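Local structure of poly-beta-hydroxybuterate polymerase (Cupriavidus necator, 5T6O) at residues 40-45 / 51-56; 60-65 / 70-75; 192-197 / 307-312; 210-215 / 221-226. The protein probably catalyses, as an acyltransferase, the template-independent polymerisation of hydroxybutyryl units into polyhydroxybutyrate; this chain is its catalytic domain, of alpha/beta hydrolase fold. The protein carries 1 engineered substitution. All coordinates share one frame; numbering follows the deposited sequence. Where two conformers were deposited one is given.

Contact 1 of 4, residues 40-45 / 51-56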
loop_
_atom_site.group_PDB
_atom_site.type_symbol
_atom_site.label_atom_id
_atom_site.label_comp_id
_atom_site.label_asym_id
_atom_site.label_seq_id
_atom_site.Cartn_x
_atom_site.Cartn_y
_atom_site.Cartn_z
ATOM N N LEU A 40 -2.266 -39.880 -4.340
ATOM C CA LEU A 40 -2.541 -38.445 -4.373
ATOM C C LEU A 40 -3.189 -38.085 -5.704
ATOM O O LEU A 40 -2.616 -38.358 -6.765
ATOM C CB LEU A 40 -1.261 -37.628 -4.183
ATOM C CG LEU A 40 -1.425 -36.113 -4.341
ATOM C CD1 LEU A 40 -2.230 -35.551 -3.168
ATOM C CD2 LEU A 40 -0.049 -35.443 -4.428
ATOM N N LEU A 41 -4.367 -37.454 -5.647
ATOM C CA LEU A 41 -5.043 -36.948 -6.842
ATOM C C LEU A 41 -4.798 -35.446 -6.942
ATOM O O LEU A 41 -5.197 -34.685 -6.054
ATOM C CB LEU A 41 -6.545 -37.251 -6.812
ATOM C CG LEU A 41 -7.371 -36.497 -7.865
ATOM C CD1 LEU A 41 -7.062 -37.013 -9.280
ATOM C CD2 LEU A 41 -8.879 -36.607 -7.565
ATOM N N MET A 42 -4.139 -35.026 -8.018
ATOM C CA MET A 42 -3.878 -33.615 -8.261
ATOM C C MET A 42 -4.956 -33.018 -9.158
ATOM O O MET A 42 -5.250 -33.564 -10.231
ATOM C CB MET A 42 -2.512 -33.427 -8.909
ATOM C CG MET A 42 -1.350 -33.878 -8.058
ATOM S SD MET A 42 0.158 -33.256 -8.827
ATOM C CE MET A 42 1.383 -33.890 -7.686
ATOM N N VAL A 43 -5.523 -31.892 -8.722
ATOM C CA VAL A 43 -6.491 -31.131 -9.515
ATOM C C VAL A 43 -5.848 -29.803 -9.896
ATOM O O VAL A 43 -5.809 -28.864 -9.086
ATOM C CB VAL A 43 -7.812 -30.917 -8.759
ATOM C CG1 VAL A 43 -8.816 -30.122 -9.639
ATOM C CG2 VAL A 43 -8.409 -32.271 -8.342
ATOM N N PRO A 44 -5.316 -29.697 -11.105
ATOM C CA PRO A 44 -4.666 -28.470 -11.542
ATOM C C PRO A 44 -5.692 -27.441 -11.981
ATOM O O PRO A 44 -6.881 -27.757 -12.122
ATOM C CB PRO A 44 -3.803 -28.931 -12.729
ATOM C CG PRO A 44 -3.961 -30.459 -12.780
ATOM C CD PRO A 44 -5.251 -30.754 -12.121
ATOM N N PRO A 45 -5.276 -26.198 -12.216
ATOM C CA PRO A 45 -6.205 -25.209 -12.782
ATOM C C PRO A 45 -6.667 -25.612 -14.173
ATOM O O PRO A 45 -5.966 -26.319 -14.904
ATOM C CB PRO A 45 -5.364 -23.925 -12.838
ATOM C CG PRO A 45 -3.918 -24.437 -12.913
ATOM C CD PRO A 45 -3.927 -25.637 -12.005
ATOM N N TYR A 51 0.263 -28.808 -16.919
ATOM C CA TYR A 51 1.661 -29.215 -16.904
ATOM C C TYR A 51 2.586 -28.176 -16.286
ATOM O O TYR A 51 3.798 -28.415 -16.225
ATOM C CB TYR A 51 2.122 -29.580 -18.318
ATOM C CG TYR A 51 2.073 -28.471 -19.342
ATOM C CD1 TYR A 51 3.139 -27.580 -19.479
ATOM C CD2 TYR A 51 1.006 -28.361 -20.228
ATOM C CE1 TYR A 51 3.115 -26.583 -20.426
ATOM C CE2 TYR A 51 0.980 -27.356 -21.197
ATOM C CZ TYR A 51 2.034 -26.475 -21.285
ATOM O OH TYR A 51 2.021 -25.474 -22.228
ATOM N N ILE A 52 2.053 -27.050 -15.794
ATOM C CA ILE A 52 2.842 -26.258 -14.853
ATOM C C ILE A 52 3.290 -27.135 -13.687
ATOM O O ILE A 52 4.348 -26.898 -13.092
ATOM C CB ILE A 52 2.045 -25.020 -14.364
ATOM C CG1 ILE A 52 2.947 -24.064 -13.566
ATOM C CG2 ILE A 52 0.839 -25.443 -13.507
ATOM C CD1 ILE A 52 4.182 -23.616 -14.309
ATOM N N LEU A 53 2.527 -28.186 -13.376
ATOM C CA LEU A 53 2.868 -29.122 -12.305
ATOM C C LEU A 53 3.769 -30.258 -12.765
ATOM O O LEU A 53 4.211 -31.045 -11.926
ATOM C CB LEU A 53 1.595 -29.724 -11.703
ATOM C CG LEU A 53 0.629 -28.704 -11.102
ATOM C CD1 LEU A 53 -0.576 -29.399 -10.533
ATOM C CD2 LEU A 53 1.354 -27.897 -10.021
ATOM N N ASP A 54 4.031 -30.376 -14.067
ATOM C CA ASP A 54 4.943 -31.398 -14.602
ATOM C C ASP A 54 5.736 -30.758 -15.740
ATOM O O ASP A 54 5.727 -31.214 -16.874
ATOM C CB ASP A 54 4.175 -32.632 -15.085
ATOM C CG ASP A 54 5.100 -33.727 -15.636
ATOM O OD1 ASP A 54 6.242 -33.835 -15.154
ATOM O OD2 ASP A 54 4.687 -34.473 -16.555
ATOM N N LEU A 55 6.410 -29.647 -15.433
ATOM C CA LEU A 55 6.913 -28.774 -16.489
ATOM C C LEU A 55 8.088 -29.416 -17.216
ATOM O O LEU A 55 7.895 -30.095 -18.227
ATOM C CB LEU A 55 7.275 -27.399 -15.900
ATOM C CG LEU A 55 7.539 -26.276 -16.910
ATOM C CD1 LEU A 55 6.411 -26.149 -17.942
ATOM C CD2 LEU A 55 7.751 -24.945 -16.183
ATOM N N GLN A 56 9.294 -29.241 -16.727
ATOM C CA GLN A 56 10.393 -30.048 -17.228
ATOM C C GLN A 56 10.819 -31.039 -16.151
ATOM O O GLN A 56 10.419 -30.907 -14.990
ATOM C CB GLN A 56 11.564 -29.155 -17.655
ATOM C CG GLN A 56 11.173 -28.165 -18.747
ATOM C CD GLN A 56 12.339 -27.344 -19.236
ATOM O OE1 GLN A 56 12.352 -26.124 -19.100
ATOM N NE2 GLN A 56 13.332 -28.012 -19.817
#

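Contact 2 of 4, residues 60-65 / 70-75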
loop_
_atom_site.group_PDB
_atom_site.type_symbol
_atom_site.label_atom_id
_atom_site.label_comp_id
_atom_site.label_asym_id
_atom_site.label_seq_id
_atom_site.Cartn_x
_atom_site.Cartn_y
_atom_site.Cartn_z
ATOM N N SER A 60 9.633 -30.721 -12.215
ATOM C CA SER A 60 8.309 -31.340 -12.158
ATOM C C SER A 60 7.911 -31.653 -10.716
ATOM O O SER A 60 8.593 -32.424 -10.028
ATOM C CB SER A 60 8.302 -32.618 -12.998
ATOM O OG SER A 60 7.174 -33.425 -12.696
ATOM N N LEU A 61 6.769 -31.113 -10.281
ATOM C CA LEU A 61 6.225 -31.519 -8.994
ATOM C C LEU A 61 5.700 -32.945 -9.057
ATOM O O LEU A 61 5.858 -33.711 -8.100
ATOM C CB LEU A 61 5.121 -30.550 -8.553
ATOM C CG LEU A 61 4.529 -30.848 -7.179
ATOM C CD1 LEU A 61 5.524 -30.511 -6.074
ATOM C CD2 LEU A 61 3.196 -30.116 -7.000
ATOM N N VAL A 62 5.072 -33.325 -10.176
ATOM C CA VAL A 62 4.590 -34.698 -10.310
ATOM C C VAL A 62 5.737 -35.680 -10.128
ATOM O O VAL A 62 5.658 -36.606 -9.309
ATOM C CB VAL A 62 3.891 -34.911 -11.665
ATOM C CG1 VAL A 62 3.655 -36.383 -11.881
ATOM C CG2 VAL A 62 2.557 -34.145 -11.705
ATOM N N ARG A 63 6.820 -35.505 -10.894
ATOM C CA ARG A 63 7.918 -36.463 -10.799
ATOM C C ARG A 63 8.487 -36.502 -9.389
ATOM O O ARG A 63 8.822 -37.572 -8.872
ATOM C CB ARG A 63 9.015 -36.131 -11.808
ATOM C CG ARG A 63 10.085 -37.227 -11.921
ATOM C CD ARG A 63 11.290 -36.752 -12.725
ATOM N NE ARG A 63 11.926 -35.588 -12.100
ATOM C CZ ARG A 63 12.887 -35.664 -11.180
ATOM N NH1 ARG A 63 13.331 -36.851 -10.780
ATOM N NH2 ARG A 63 13.407 -34.556 -10.660
ATOM N N HIS A 64 8.597 -35.341 -8.743
ATOM C CA HIS A 64 9.134 -35.327 -7.390
ATOM C C HIS A 64 8.269 -36.148 -6.436
ATOM O O HIS A 64 8.794 -36.898 -5.601
ATOM C CB HIS A 64 9.262 -33.887 -6.899
ATOM C CG HIS A 64 9.884 -33.778 -5.546
ATOM N ND1 HIS A 64 11.245 -33.826 -5.350
ATOM C CD2 HIS A 64 9.326 -33.662 -4.318
ATOM C CE1 HIS A 64 11.504 -33.732 -4.056
ATOM N NE2 HIS A 64 10.356 -33.627 -3.408
ATOM N N VAL A 65 6.942 -36.021 -6.539
ATOM C CA VAL A 65 6.058 -36.741 -5.618
ATOM C C VAL A 65 6.098 -38.239 -5.905
ATOM O O VAL A 65 6.115 -39.063 -4.980
ATOM C CB VAL A 65 4.626 -36.180 -5.694
ATOM C CG1 VAL A 65 3.671 -37.013 -4.849
ATOM C CG2 VAL A 65 4.604 -34.717 -5.229
ATOM N N HIS A 70 4.669 -41.894 -3.757
ATOM C CA HIS A 70 3.219 -41.811 -3.838
ATOM C C HIS A 70 2.750 -42.171 -5.238
ATOM O O HIS A 70 3.387 -41.804 -6.233
ATOM C CB HIS A 70 2.712 -40.408 -3.480
ATOM C CG HIS A 70 3.105 -39.960 -2.108
ATOM N ND1 HIS A 70 2.236 -39.985 -1.035
ATOM C CD2 HIS A 70 4.285 -39.499 -1.627
ATOM C CE1 HIS A 70 2.857 -39.535 0.039
ATOM N NE2 HIS A 70 4.100 -39.231 -0.293
ATOM N N THR A 71 1.640 -42.903 -5.301
ATOM C CA THR A 71 0.894 -43.046 -6.543
ATOM C C THR A 71 0.202 -41.726 -6.841
ATOM O O THR A 71 -0.535 -41.207 -5.996
ATOM C CB THR A 71 -0.134 -44.164 -6.405
ATOM O OG1 THR A 71 0.524 -45.372 -6.001
ATOM C CG2 THR A 71 -0.900 -44.385 -7.729
ATOM N N VAL A 72 0.441 -41.166 -8.024
ATOM C CA VAL A 72 -0.106 -39.865 -8.394
ATOM C C VAL A 72 -1.101 -40.042 -9.533
ATOM O O VAL A 72 -0.773 -40.639 -10.566
ATOM C CB VAL A 72 1.003 -38.870 -8.785
ATOM C CG1 VAL A 72 0.398 -37.552 -9.282
ATOM C CG2 VAL A 72 1.938 -38.602 -7.594
ATOM N N PHE A 73 -2.309 -39.515 -9.343
ATOM C CA PHE A 73 -3.304 -39.335 -10.392
ATOM C C PHE A 73 -3.457 -37.843 -10.649
ATOM O O PHE A 73 -3.195 -37.026 -9.758
ATOM C CB PHE A 73 -4.663 -39.908 -9.990
ATOM C CG PHE A 73 -4.679 -41.402 -9.795
ATOM C CD1 PHE A 73 -5.014 -42.246 -10.848
ATOM C CD2 PHE A 73 -4.450 -41.952 -8.546
ATOM C CE1 PHE A 73 -5.080 -43.623 -10.663
ATOM C CE2 PHE A 73 -4.501 -43.338 -8.351
ATOM C CZ PHE A 73 -4.820 -44.172 -9.417
ATOM N N LEU A 74 -3.867 -37.479 -11.863
ATOM C CA LEU A 74 -3.939 -36.058 -12.183
ATOM C C LEU A 74 -5.052 -35.794 -13.184
ATOM O O LEU A 74 -5.247 -36.551 -14.140
ATOM C CB LEU A 74 -2.591 -35.534 -12.721
ATOM C CG LEU A 74 -2.492 -34.074 -13.181
ATOM C CD1 LEU A 74 -1.083 -33.536 -12.899
ATOM C CD2 LEU A 74 -2.814 -33.945 -14.689
ATOM N N VAL A 75 -5.760 -34.695 -12.963
ATOM C CA VAL A 75 -6.825 -34.246 -13.852
ATOM C C VAL A 75 -6.225 -33.396 -14.972
ATOM O O VAL A 75 -5.727 -32.298 -14.724
ATOM C CB VAL A 75 -7.871 -33.449 -13.068
ATOM C CG1 VAL A 75 -8.891 -32.832 -14.010
ATOM C CG2 VAL A 75 -8.530 -34.340 -12.025
#

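Contact 3 of 4, residues 192-197 / 307-312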
loop_
_atom_site.group_PDB
_atom_site.type_symbol
_atom_site.label_atom_id
_atom_site.label_comp_id
_atom_site.label_asym_id
_atom_site.label_seq_id
_atom_site.Cartn_x
_atom_site.Cartn_y
_atom_site.Cartn_z
ATOM N N ASN A 192 -5.772 -17.092 -19.524
ATOM C CA ASN A 192 -4.450 -17.493 -19.079
ATOM C C ASN A 192 -4.270 -17.004 -17.651
ATOM O O ASN A 192 -5.116 -16.296 -17.103
ATOM C CB ASN A 192 -3.364 -16.970 -20.018
ATOM C CG ASN A 192 -3.389 -15.472 -20.148
ATOM O OD1 ASN A 192 -3.599 -14.762 -19.178
ATOM N ND2 ASN A 192 -3.204 -14.984 -21.361
ATOM N N THR A 193 -3.155 -17.397 -17.042
ATOM C CA THR A 193 -2.980 -17.181 -15.614
ATOM C C THR A 193 -2.509 -15.765 -15.316
ATOM O O THR A 193 -3.108 -15.066 -14.492
ATOM C CB THR A 193 -1.975 -18.194 -15.054
ATOM O OG1 THR A 193 -2.486 -19.519 -15.239
ATOM C CG2 THR A 193 -1.736 -17.950 -13.572
ATOM N N PHE A 194 -1.432 -15.330 -15.970
ATOM C CA PHE A 194 -0.851 -14.047 -15.590
ATOM C C PHE A 194 -1.686 -12.870 -16.058
ATOM O O PHE A 194 -1.577 -11.790 -15.469
ATOM C CB PHE A 194 0.588 -13.961 -16.098
ATOM C CG PHE A 194 1.547 -14.689 -15.205
ATOM C CD1 PHE A 194 1.690 -16.062 -15.296
ATOM C CD2 PHE A 194 2.237 -14.010 -14.211
ATOM C CE1 PHE A 194 2.548 -16.739 -14.442
ATOM C CE2 PHE A 194 3.102 -14.681 -13.353
ATOM C CZ PHE A 194 3.250 -16.046 -13.464
ATOM N N SER A 195 -2.555 -13.057 -17.053
ATOM C CA SER A 195 -3.468 -11.995 -17.459
ATOM C C SER A 195 -4.936 -12.365 -17.231
ATOM O O SER A 195 -5.821 -11.847 -17.920
ATOM C CB SER A 195 -3.227 -11.617 -18.923
ATOM O OG SER A 195 -1.893 -11.144 -19.104
ATOM N N PHE A 196 -5.227 -13.242 -16.261
ATOM C CA PHE A 196 -6.628 -13.581 -16.012
ATOM C C PHE A 196 -7.455 -12.363 -15.608
ATOM O O PHE A 196 -8.650 -12.292 -15.922
ATOM C CB PHE A 196 -6.785 -14.665 -14.940
ATOM C CG PHE A 196 -8.217 -15.102 -14.775
ATOM C CD1 PHE A 196 -8.864 -15.756 -15.810
ATOM C CD2 PHE A 196 -8.940 -14.769 -13.641
ATOM C CE1 PHE A 196 -10.194 -16.133 -15.696
ATOM C CE2 PHE A 196 -10.271 -15.138 -13.519
ATOM C CZ PHE A 196 -10.892 -15.833 -14.553
ATOM N N LEU A 197 -6.864 -11.398 -14.914
ATOM C CA LEU A 197 -7.584 -10.160 -14.624
ATOM C C LEU A 197 -7.069 -9.005 -15.477
ATOM O O LEU A 197 -7.066 -7.853 -15.045
ATOM C CB LEU A 197 -7.489 -9.818 -13.135
ATOM C CG LEU A 197 -8.046 -10.922 -12.225
ATOM C CD1 LEU A 197 -7.816 -10.598 -10.748
ATOM C CD2 LEU A 197 -9.525 -11.190 -12.519
ATOM N N GLY A 307 7.613 -15.405 -6.288
ATOM C CA GLY A 307 6.375 -15.083 -6.976
ATOM C C GLY A 307 5.433 -16.265 -7.162
ATOM O O GLY A 307 5.607 -17.345 -6.593
ATOM N N HIS A 308 4.415 -16.038 -8.007
ATOM C CA HIS A 308 3.328 -16.996 -8.200
ATOM C C HIS A 308 3.851 -18.371 -8.608
ATOM O O HIS A 308 3.526 -19.386 -7.978
ATOM C CB HIS A 308 2.359 -16.439 -9.253
ATOM C CG HIS A 308 1.170 -17.310 -9.526
ATOM N ND1 HIS A 308 0.256 -17.656 -8.552
ATOM C CD2 HIS A 308 0.736 -17.888 -10.674
ATOM C CE1 HIS A 308 -0.686 -18.415 -9.087
ATOM N NE2 HIS A 308 -0.418 -18.570 -10.374
ATOM N N ILE A 309 4.643 -18.433 -9.674
ATOM C CA ILE A 309 5.162 -19.727 -10.124
ATOM C C ILE A 309 6.529 -20.016 -9.519
ATOM O O ILE A 309 6.792 -21.139 -9.085
ATOM C CB ILE A 309 5.221 -19.795 -11.665
ATOM C CG1 ILE A 309 3.819 -19.664 -12.266
ATOM C CG2 ILE A 309 5.885 -21.109 -12.107
ATOM C CD1 ILE A 309 2.848 -20.738 -11.796
ATOM N N ALA A 310 7.418 -19.022 -9.485
ATOM C CA ALA A 310 8.748 -19.257 -8.917
ATOM C C ALA A 310 8.659 -19.809 -7.497
ATOM O O ALA A 310 9.467 -20.656 -7.102
ATOM C CB ALA A 310 9.571 -17.966 -8.935
ATOM N N GLY A 311 7.672 -19.359 -6.720
ATOM C CA GLY A 311 7.581 -19.815 -5.340
ATOM C C GLY A 311 7.082 -21.244 -5.222
ATOM O O GLY A 311 7.577 -22.015 -4.396
ATOM N N VAL A 312 6.080 -21.613 -6.027
ATOM C CA VAL A 312 5.534 -22.962 -5.940
ATOM C C VAL A 312 6.477 -23.964 -6.585
ATOM O O VAL A 312 6.733 -25.040 -6.033
ATOM C CB VAL A 312 4.125 -23.029 -6.567
ATOM C CG1 VAL A 312 3.191 -22.164 -5.807
ATOM C CG2 VAL A 312 4.130 -22.607 -8.028
#

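Contact 4 of 4, residues 210-215 / 221-226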
loop_
_atom_site.group_PDB
_atom_site.type_symbol
_atom_site.label_atom_id
_atom_site.label_comp_id
_atom_site.label_asym_id
_atom_site.label_seq_id
_atom_site.Cartn_x
_atom_site.Cartn_y
_atom_site.Cartn_z
ATOM N N ASN A 210 6.602 -10.019 -25.953
ATOM C CA ASN A 210 7.835 -9.487 -26.513
ATOM C C ASN A 210 8.594 -8.647 -25.488
ATOM O O ASN A 210 9.832 -8.678 -25.434
ATOM C CB ASN A 210 7.498 -8.675 -27.759
ATOM C CG ASN A 210 8.687 -8.425 -28.628
ATOM O OD1 ASN A 210 9.258 -7.342 -28.602
ATOM N ND2 ASN A 210 9.075 -9.426 -29.409
ATOM N N TYR A 211 7.871 -7.888 -24.666
ATOM C CA TYR A 211 8.534 -7.072 -23.651
ATOM C C TYR A 211 9.222 -7.944 -22.603
ATOM O O TYR A 211 10.382 -7.702 -22.244
ATOM C CB TYR A 211 7.532 -6.140 -22.973
ATOM C CG TYR A 211 8.171 -5.425 -21.797
ATOM C CD1 TYR A 211 8.987 -4.320 -21.998
ATOM C CD2 TYR A 211 7.996 -5.888 -20.499
ATOM C CE1 TYR A 211 9.599 -3.677 -20.936
ATOM C CE2 TYR A 211 8.615 -5.248 -19.418
ATOM C CZ TYR A 211 9.410 -4.146 -19.654
ATOM O OH TYR A 211 10.020 -3.501 -18.605
ATOM N N LEU A 212 8.512 -8.946 -22.085
ATOM C CA LEU A 212 9.070 -9.769 -21.015
ATOM C C LEU A 212 10.297 -10.531 -21.496
ATOM O O LEU A 212 11.287 -10.658 -20.764
ATOM C CB LEU A 212 8.017 -10.747 -20.500
ATOM C CG LEU A 212 6.832 -10.088 -19.805
ATOM C CD1 LEU A 212 5.811 -11.137 -19.426
ATOM C CD2 LEU A 212 7.332 -9.304 -18.581
ATOM N N LYS A 213 10.246 -11.045 -22.725
ATOM C CA LYS A 213 11.357 -11.843 -23.241
ATOM C C LYS A 213 12.613 -11.011 -23.428
ATOM O O LYS A 213 13.721 -11.532 -23.276
ATOM C CB LYS A 213 10.957 -12.516 -24.549
ATOM C CG LYS A 213 9.911 -13.578 -24.325
ATOM C CD LYS A 213 9.706 -14.466 -25.537
ATOM C CE LYS A 213 8.732 -15.580 -25.187
ATOM N NZ LYS A 213 8.724 -16.672 -26.188
ATOM N N GLY A 214 12.477 -9.727 -23.732
ATOM C CA GLY A 214 13.651 -8.927 -24.015
ATOM C C GLY A 214 14.134 -8.052 -22.872
ATOM O O GLY A 214 15.232 -7.491 -22.939
ATOM N N ASN A 215 13.338 -7.912 -21.816
ATOM C CA ASN A 215 13.656 -6.927 -20.803
ATOM C C ASN A 215 13.528 -7.427 -19.375
ATOM O O ASN A 215 13.711 -6.630 -18.448
ATOM C CB ASN A 215 12.771 -5.689 -20.999
ATOM C CG ASN A 215 12.941 -5.087 -22.372
ATOM O OD1 ASN A 215 13.849 -4.286 -22.600
ATOM N ND2 ASN A 215 12.088 -5.497 -23.310
ATOM N N ASP A 221 10.012 -21.142 -20.271
ATOM C CA ASP A 221 9.043 -22.227 -20.144
ATOM C C ASP A 221 7.794 -21.762 -19.408
ATOM O O ASP A 221 6.686 -22.218 -19.724
ATOM C CB ASP A 221 9.665 -23.472 -19.486
ATOM C CG ASP A 221 10.305 -23.204 -18.127
ATOM O OD1 ASP A 221 10.228 -22.080 -17.596
ATOM O OD2 ASP A 221 10.888 -24.161 -17.569
ATOM N N LEU A 222 7.937 -20.829 -18.462
ATOM C CA LEU A 222 6.757 -20.199 -17.879
ATOM C C LEU A 222 5.947 -19.481 -18.949
ATOM O O LEU A 222 4.722 -19.611 -19.003
ATOM C CB LEU A 222 7.163 -19.228 -16.763
ATOM C CG LEU A 222 6.068 -18.527 -15.949
ATOM C CD1 LEU A 222 6.665 -18.061 -14.629
ATOM C CD2 LEU A 222 5.505 -17.329 -16.684
ATOM N N LEU A 223 6.614 -18.700 -19.800
ATOM C CA LEU A 223 5.888 -17.954 -20.824
ATOM C C LEU A 223 5.216 -18.898 -21.820
ATOM O O LEU A 223 4.102 -18.634 -22.288
ATOM C CB LEU A 223 6.836 -16.988 -21.533
ATOM C CG LEU A 223 7.396 -15.864 -20.638
ATOM C CD1 LEU A 223 8.394 -15.006 -21.403
ATOM C CD2 LEU A 223 6.264 -15.027 -20.123
ATOM N N PHE A 224 5.872 -20.009 -22.145
ATOM C CA PHE A 224 5.247 -20.999 -23.019
ATOM C C PHE A 224 3.974 -21.555 -22.399
ATOM O O PHE A 224 2.921 -21.608 -23.053
ATOM C CB PHE A 224 6.232 -22.128 -23.326
ATOM C CG PHE A 224 5.597 -23.314 -23.992
ATOM C CD1 PHE A 224 5.296 -23.286 -25.350
ATOM C CD2 PHE A 224 5.305 -24.463 -23.265
ATOM C CE1 PHE A 224 4.709 -24.370 -25.966
ATOM C CE2 PHE A 224 4.716 -25.558 -23.885
ATOM C CZ PHE A 224 4.429 -25.510 -25.239
ATOM N N TRP A 225 4.049 -21.978 -21.131
ATOM C CA TRP A 225 2.867 -22.473 -20.431
ATOM C C TRP A 225 1.777 -21.413 -20.375
ATOM O O TRP A 225 0.615 -21.681 -20.695
ATOM C CB TRP A 225 3.243 -22.915 -19.017
ATOM C CG TRP A 225 2.053 -23.145 -18.143
ATOM C CD1 TRP A 225 1.173 -24.202 -18.214
ATOM C CD2 TRP A 225 1.594 -22.309 -17.072
ATOM N NE1 TRP A 225 0.192 -24.054 -17.257
ATOM C CE2 TRP A 225 0.436 -22.914 -16.537
ATOM C CE3 TRP A 225 2.058 -21.104 -16.503
ATOM C CZ2 TRP A 225 -0.259 -22.373 -15.453
ATOM C CZ3 TRP A 225 1.356 -20.556 -15.437
ATOM C CH2 TRP A 225 0.212 -21.196 -14.918
ATOM N N ASN A 226 2.135 -20.195 -19.975
ATOM C CA ASN A 226 1.118 -19.153 -19.901
ATOM C C ASN A 226 0.521 -18.857 -21.269
ATOM O O ASN A 226 -0.667 -18.532 -21.370
ATOM C CB ASN A 226 1.715 -17.883 -19.297
ATOM C CG ASN A 226 0.688 -16.803 -19.104
ATOM O OD1 ASN A 226 -0.114 -16.858 -18.169
ATOM N ND2 ASN A 226 0.714 -15.795 -19.973
#

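Contact 1 of 4, residues 40-45 / 51-56
The puckered pyrrolidine ring of Pro-44 turns its CB-CG side to the end of Leu-53, and one methyl, CD1, makes both approaches: 3.9 Å from Leu-53 CD1 to Pro-44 CB and 4.2 Å to Pro-44 CG. The flat group here is the aromatic ring of Tyr-51, which leaves its backbone away from 40-45; Leu-55 CD1 lies in plane at the ring's edge, Trp-225 meets it edge-to-face, and its OH is hydrogen-bonded to Asp-228. Leu-53 reaches the strand because its CG stands anti to the carbonyl carbon (chi1 -60°) and CD1 continues the chain fully extended (chi2 -180°). Met-42 comes to the same methyl, with 4.3 Å between Met-42 SD and Leu-53 CD1. Beyond CG its thioether chain is extended, and the sulfur is its nearest atom to Leu-53. No hydrogen bond joins the two segments; the evidence is for a small apolar contact, 159 Å² in all, among buried residues. Strand 40-43 is held in the sheet between 72-77 and 113-118, and Pro-44 O accepts a hydrogen bond from Trp-77. This strand order places the contact at the turn after the third strand of an alpha/beta hydrolase, where relatives commonly form part of the oxyanion hole.

Contact 2 of 4, residues 60-65 / 70-75
Helix 61-67 and strand 72-77 are the last two elements of a beta-alpha-beta unit that begins with strand 40-43, and Val-65 packs directly on Val-72 and His-70 where they meet. The short axes of 61-65 and 72-75 run nearly antiparallel, at 159°, and approach to 9.7 Å. With chi1 at 174°, Val-65 CG1 is the methyl swung opposite the backbone N and faces the strand, lying 3.6 Å from Val-72 CG2 and 3.8 Å from His-70 CB. One helical turn earlier, Val-62 CG2 comes within 3.9 Å of Leu-74 CD1, the two side chains crossing at about a right angle. A weak hydrogen bond from His-70 N to Val-65 O, 3.4 Å long with an N-H...O angle of 158°, is the one polar link across the contact. The same oxygen lies in plane at the edge of the His-70 imidazole, 3.8 Å from Val-65 O to His-70 CD2. At its other end the helix is N-capped by Ser-60, whose OG accepts from Arg-63 N at 2.8 Å. Val-65 also touches Trp-351 of helix 348-358, while Val-62 and Val-65 both touch Met-42. Apolar helix residues laid over a strand in this way are characteristic of the layered alpha/beta hydrolase core.

Contact 3 of 4, residues 192-197 / 307-312
His-308, which meets Thr-193 and Phe-194, follows strand 299-304 of the alpha/beta hydrolase fold, consistent with the position of the family's catalytic histidine. From CB, its CG extends away from the backbone N (chi1 -179°), directing the imidazole at the 192-197 loop. CD2 has Thr-193 CG2 at 3.8 Å and Phe-194 CZ at 4.2 Å. The ring's edge is turned to the face of Phe-194 in an offset edge-to-face pair, with centroids 5.8 Å apart and planes at 81°. NE2, farther out, has Thr-193 CG2 at 3.5 Å. ND1, on the other flank, is hydrogen-bonded to Asp-280 OD2, which would restrain the ring's rotation. Next in the chain, Ile-309 CG1 touches the edge of the phenyl ring, 3.9 Å from Phe-194 CZ. A second subunit also reaches this region: its Phe-161 ring meets Phe-194, and its Glu-164 accepts hydrogen bonds from Ile-309 N and Ala-310 N. The loop itself holds a type I turn from Thr-193 to Phe-196 and an Asx motif, Asn-192 OD1 accepting from Ser-195 N at 2.9 Å.

Contact 4 of 4, residues 210-215 / 221-226
Tyr-211 O, on helix 202-215, accepts from three donors: Asn-215 ND2 at 3.0 Å, Asn-215 N at 3.0 Å and Gly-214 N at 3.3 Å, the two backbone bonds being weak. The bond from the Asn-215 side-chain amide is the sound one of the three: its N-H...O angle is 161°, and ND2 lies in the carbonyl plane on a lone pair. Asn-215 CB rests over one face of the Tyr-211 ring, offset toward its rim. This helix and helix 220-227 form a consecutive helix pair within the insertion between strands 140-146 and 272-277, the usual place of the cap in alpha/beta hydrolases. The pair meets through the fork of Leu-223, with no hydrogen bond between the segments. Its CD2 branch goes to the buried side, 4.0 Å from Leu-212 CD1. Leu-212 also packs on Phe-161 of a second subunit, and Asn-210 OD1 accepts from Ala-180 N of that subunit. Lys-213 is on the exposed side, its extended chain running past Leu-223 in the opposite direction and its charged end making a cation-pi contact with Phe-220. Its aliphatic part does the touching: Leu-223 CD1 lies 3.6 Å from Lys-213 CG and 3.8 Å from Lys-213 CE.

Contacts 1 and 2 are consecutive in the chain, with centres 7 Å apart, and share the sheet through neighbouring strands 40-43 and 72-77; Asp-54 OD1 and Ser-60 OG, 2.7 Å apart, tie the loop of one to the helix cap of the other. Contact 3 brings in the probable catalytic histidine from the far part of the chain, and it touches contact 1 where Ile-52 CD1 meets Ile-309 CG2 at 3.7 Å. Contact 4 is nested within the loop that contact 3 closes. Their centres are 12 Å apart, Asn-226 OD1 accepts from Phe-194 N at 3.0 Å, and both contacts reach the second subunit. Contact 2 stays about 9 Å from contact 4 between nearest atoms.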